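Local coordinates for legionella ubiquitin-specific protease A domain-containing protein (Legionella pneumophila subsp. pneumophila, PDB 5DGG) that probably acts as a papain-like cysteine protease directed at ubiquitin or ubiquitin-like conjugates, in the effector repertoire of an intracellular pathogen, at residues R3-Q7 against A129-D134; A138-K142 against L158-D163. One frame throughout, in Å; residues are numbered along the deposited sequence.

Both contacts use helix 132-146, and together they illustrate how one central helix can be packed differently along its length. Interaction 1 (3-7 with 129-134) holds the first modelled residues of this fragment against the start of this helix and the turn leading into it. Interaction 2 (138-142 with 158-163) follows it in series along the chain, about 15 Å away between centres, where helix 156-165 crosses its middle turns. The first is partly exposed and bridged by water, the second buried and mostly apolar. Both lie within the Legionella ubiquitin-specific protease A domain, assigned to clan CA, whose members typically carry the nucleophilic cysteine at the start of such a helix; C132, the first residue of helix 132-146, stands in a place consistent with that role.

Interaction 1 of 2, residues R3-Q7 against A129-D134; sequences RDQMQ and AYSCGD
R3 runs its side chain over one face of the Y130 ring, a CH-pi contact. CD, offset toward the rim, stands 4.0 Å from the centroid of the Y130 ring and only 16° off the ring normal, while S131 CB covers the opposite face. Beyond CD the guanidinium lies over the hydroxyl end of the ring, its plane 23° from the ring plane, with Y130 OH 3.6 Å from R3 CZ. That hydroxyl lies over the centre of the guanidinium face, and its hydrogen bonds go instead to N170 and Q126. Y130 takes a first torsion of 79°, CG between its backbone N and carbonyl carbon, which turns the ring under the arginine. Q5 adds its CG, 3.7 Å from Y130 CA.

Sulfur packing forms a second element. M6 SD rests on the peptide joining G133 and D134, 3.4 Å from G133 C, in the first turn of the helix. The D134 carboxylate flanks the thioether but is engaged by R173 and T176; R173 also bonds D4 O, so this arginine of helix 171-183 ties both segments together.

Polar backbone groups meet through water. One molecule accepts from M6 N at 2.9 Å and from G133 N at 2.9 Å, and donates to Y130 O at 2.7 Å. It thereby satisfies an amide at the start of the helix and joins it to segment 3-7. Within 3-7, the backbone N of Q5 makes a weak hydrogen bond to D4 OD2.

Water and dispersion forces, rather than any direct hydrogen bond between 3-7 and 129-134, therefore hold the segment beside the turn that leads into C132, with R173 linking the two from outside, by a salt bridge to D134 and a hydrogen bond to D4 O.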
# COMPACT_ATOMS: atom_id res chain seq x y z
N ARG A 3 14.50 3.38 15.36
CA ARG A 3 14.50 2.09 14.57
C ARG A 3 13.45 1.08 15.01
O ARG A 3 13.57 -0.13 14.78
CB ARG A 3 15.86 1.44 14.61
CG ARG A 3 16.89 2.40 14.09
CD ARG A 3 17.93 1.68 13.29
NE ARG A 3 18.80 2.66 12.67
CZ ARG A 3 19.68 2.36 11.72
NH1 ARG A 3 20.43 3.33 11.20
NH2 ARG A 3 19.81 1.10 11.29
N ASP A 4 12.42 1.58 15.66
CA ASP A 4 11.26 0.76 15.88
C ASP A 4 10.51 0.77 14.54
O ASP A 4 10.78 1.59 13.62
CB ASP A 4 10.43 1.28 17.04
CG ASP A 4 9.50 0.21 17.64
OD1 ASP A 4 8.68 0.57 18.52
OD2 ASP A 4 9.57 -1.00 17.26
N GLN A 5 9.66 -0.23 14.43
CA GLN A 5 8.77 -0.43 13.31
C GLN A 5 7.54 0.44 13.43
O GLN A 5 7.05 0.68 14.54
CB GLN A 5 8.27 -1.87 13.32
CG GLN A 5 9.19 -2.84 12.63
CD GLN A 5 8.55 -4.18 12.49
OE1 GLN A 5 7.67 -4.53 13.27
NE2 GLN A 5 8.96 -4.96 11.47
N MET A 6 7.03 0.89 12.27
CA MET A 6 5.73 1.51 12.23
C MET A 6 4.68 0.51 12.68
O MET A 6 4.71 -0.69 12.36
CB MET A 6 5.43 2.06 10.83
CG MET A 6 6.32 3.22 10.45
SD MET A 6 6.00 4.12 8.92
CE MET A 6 4.45 4.91 9.32
N GLN A 7 3.75 0.99 13.49
CA GLN A 7 2.60 0.21 13.90
C GLN A 7 1.38 0.69 13.09
O GLN A 7 1.46 1.64 12.30
CB GLN A 7 2.35 0.40 15.40
CG GLN A 7 3.53 -0.04 16.29
CD GLN A 7 3.24 0.12 17.77
OE1 GLN A 7 2.24 0.74 18.13
NE2 GLN A 7 4.09 -0.43 18.63
N ALA A 129 14.14 -4.74 8.66
CA ALA A 129 12.73 -4.89 9.05
C ALA A 129 12.07 -3.56 9.43
O ALA A 129 10.91 -3.27 9.05
CB ALA A 129 12.61 -5.90 10.20
N TYR A 130 12.81 -2.73 10.18
CA TYR A 130 12.20 -1.56 10.80
C TYR A 130 11.61 -0.54 9.82
O TYR A 130 10.74 0.20 10.22
CB TYR A 130 13.16 -0.83 11.76
CG TYR A 130 14.19 0.05 11.09
CD1 TYR A 130 14.01 1.43 11.03
CD2 TYR A 130 15.35 -0.49 10.54
CE1 TYR A 130 14.94 2.25 10.41
CE2 TYR A 130 16.28 0.33 9.91
CZ TYR A 130 16.07 1.69 9.86
OH TYR A 130 17.01 2.51 9.28
N SER A 131 12.09 -0.48 8.58
CA SER A 131 11.69 0.59 7.67
C SER A 131 10.62 0.15 6.63
O SER A 131 10.32 0.92 5.76
CB SER A 131 12.90 1.18 6.97
OG SER A 131 13.60 0.19 6.22
N CYS A 132 10.02 -1.03 6.77
CA CYS A 132 9.09 -1.52 5.76
C CYS A 132 7.87 -0.61 5.70
O CYS A 132 7.37 -0.37 4.64
CB CYS A 132 8.68 -2.96 6.03
SG CYS A 132 9.96 -4.20 5.73
N GLY A 133 7.41 -0.12 6.85
CA GLY A 133 6.31 0.83 6.94
C GLY A 133 6.57 2.11 6.18
O GLY A 133 5.70 2.62 5.46
N ASP A 134 7.79 2.63 6.39
CA ASP A 134 8.21 3.86 5.75
C ASP A 134 8.21 3.73 4.24
O ASP A 134 7.69 4.59 3.51
CB ASP A 134 9.64 4.23 6.23
CG ASP A 134 9.76 4.26 7.77
OD1 ASP A 134 9.71 3.18 8.44
OD2 ASP A 134 9.91 5.38 8.29
O HOH W 1 8.11 0.04 9.71

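Interaction 2 of 2, residues A138-K142 against L158-D163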
# COMPACT_ATOMS: atom_id res chain seq x y z
N ALA A 138 5.56 5.65 1.76
CA ALA A 138 6.09 6.53 0.74
C ALA A 138 5.75 6.01 -0.65
O ALA A 138 5.40 6.78 -1.56
CB ALA A 138 7.58 6.69 0.88
N TYR A 139 5.86 4.70 -0.85
CA TYR A 139 5.48 4.11 -2.14
C TYR A 139 3.99 4.34 -2.48
O TYR A 139 3.63 4.57 -3.67
CB TYR A 139 5.93 2.65 -2.23
CG TYR A 139 5.85 2.02 -3.63
CD1 TYR A 139 6.86 2.18 -4.52
CD2 TYR A 139 4.72 1.27 -4.02
CE1 TYR A 139 6.79 1.67 -5.80
CE2 TYR A 139 4.65 0.71 -5.29
CZ TYR A 139 5.69 0.92 -6.19
OH TYR A 139 5.69 0.40 -7.44
N SER A 140 3.14 4.27 -1.44
CA SER A 140 1.75 4.51 -1.58
C SER A 140 1.46 5.97 -2.04
O SER A 140 0.55 6.26 -2.84
CB SER A 140 1.02 4.18 -0.27
OG SER A 140 1.11 2.78 0.02
N HIS A 141 2.19 6.92 -1.48
CA HIS A 141 2.15 8.29 -1.96
C HIS A 141 2.60 8.37 -3.44
O HIS A 141 1.97 9.03 -4.25
CB HIS A 141 2.99 9.18 -1.06
CG HIS A 141 2.32 9.52 0.23
ND1 HIS A 141 1.42 10.55 0.34
CD2 HIS A 141 2.36 8.93 1.44
CE1 HIS A 141 0.95 10.60 1.57
NE2 HIS A 141 1.51 9.63 2.26
N LYS A 142 3.68 7.69 -3.80
CA LYS A 142 4.12 7.66 -5.16
C LYS A 142 3.01 7.14 -6.08
O LYS A 142 2.77 7.71 -7.17
CB LYS A 142 5.34 6.78 -5.30
CG LYS A 142 5.79 6.61 -6.75
CD LYS A 142 6.93 5.62 -6.89
CE LYS A 142 7.60 5.87 -8.25
NZ LYS A 142 8.67 4.88 -8.52
N LEU A 158 7.88 12.73 0.79
CA LEU A 158 8.05 11.28 0.89
C LEU A 158 8.33 10.63 -0.45
O LEU A 158 9.15 9.72 -0.52
CB LEU A 158 6.83 10.62 1.54
CG LEU A 158 6.43 11.10 2.91
CD1 LEU A 158 5.20 10.33 3.35
CD2 LEU A 158 7.52 10.94 3.94
N ILE A 159 7.65 11.05 -1.51
CA ILE A 159 7.89 10.48 -2.82
C ILE A 159 9.32 10.73 -3.30
O ILE A 159 9.95 9.83 -3.82
CB ILE A 159 6.94 11.07 -3.86
CG1 ILE A 159 5.52 10.61 -3.58
CG2 ILE A 159 7.37 10.68 -5.26
CD1 ILE A 159 4.46 11.39 -4.34
N ASP A 160 9.78 11.98 -3.17
CA ASP A 160 11.11 12.35 -3.67
C ASP A 160 12.20 11.76 -2.81
O ASP A 160 13.25 11.41 -3.31
CB ASP A 160 11.30 13.88 -3.79
CG ASP A 160 10.25 14.56 -4.70
OD1 ASP A 160 9.55 13.87 -5.49
OD2 ASP A 160 10.10 15.79 -4.58
N THR A 161 11.98 11.63 -1.51
CA THR A 161 12.98 10.95 -0.68
C THR A 161 13.10 9.48 -1.11
O THR A 161 14.23 8.96 -1.41
CB THR A 161 12.67 11.08 0.80
OG1 THR A 161 12.66 12.48 1.14
CG2 THR A 161 13.73 10.35 1.63
N LEU A 162 11.97 8.79 -1.13
CA LEU A 162 11.97 7.39 -1.56
C LEU A 162 12.63 7.19 -2.91
O LEU A 162 13.50 6.32 -3.08
CB LEU A 162 10.54 6.86 -1.67
CG LEU A 162 10.37 5.47 -2.33
CD1 LEU A 162 10.91 4.40 -1.45
CD2 LEU A 162 8.91 5.19 -2.57
N ASP A 163 12.22 7.98 -3.89
CA ASP A 163 12.69 7.77 -5.25
C ASP A 163 14.18 7.96 -5.45
O ASP A 163 14.81 7.26 -6.26
CB ASP A 163 11.97 8.72 -6.19
CG ASP A 163 12.18 8.35 -7.63
OD1 ASP A 163 11.62 7.34 -8.07
OD2 ASP A 163 12.94 9.05 -8.32
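A138 sits at the apolar centre, its methyl directed at helix 158-163 between two leucines: A138 CB is 4.1 Å from L158 CB and 3.9 Å from L162 CB. On one flank, L162 CD2 presses on the backbone at Y139 N, 3.5 Å away, and also comes to the edge of the Y139 ring. On the other, I159 stretches its longer branch across the last turn of 138-142. I159 CG1 lies 3.5 Å from K142 N, and the terminal CD1 reaches H141 O at 3.4 Å. With CG1 anti to the carbonyl carbon and chi2 at 166°, the I159 branch is extended, which carries this methyl over the neighbouring helix.

The short axes approach to 8.3 Å and cross at -111°, a steep passage with the small alanine in the interface. The central helix packs against this chain's mixed five-stranded sheet, consistent with the helix-against-sheet core of papain-like proteases. Here Y139 points away from 158-163 toward that sheet, stacking on F86 and bonding E84 through its hydroxyl. Helix 156-165 thus covers another side of helix 132-146, and it is backed in turn by helix 171-183, where T175 meets L158.

Farther out, polarity enters with H141. Its CD2 lies 3.7 Å from L158 CD1, the leucine coming obliquely to the imidazole, while NE2 donates to L14 O; this buried nitrogen is thereby satisfied, and the bond restrains the ring's rotation. K142 marks the more open rim: its side chain is extended throughout and crosses toward D163, where NZ and D163 OD1 form a long salt bridge of 3.9 Å. The same D163 OD1 pairs with K123, so two lysines probably share its negative charge.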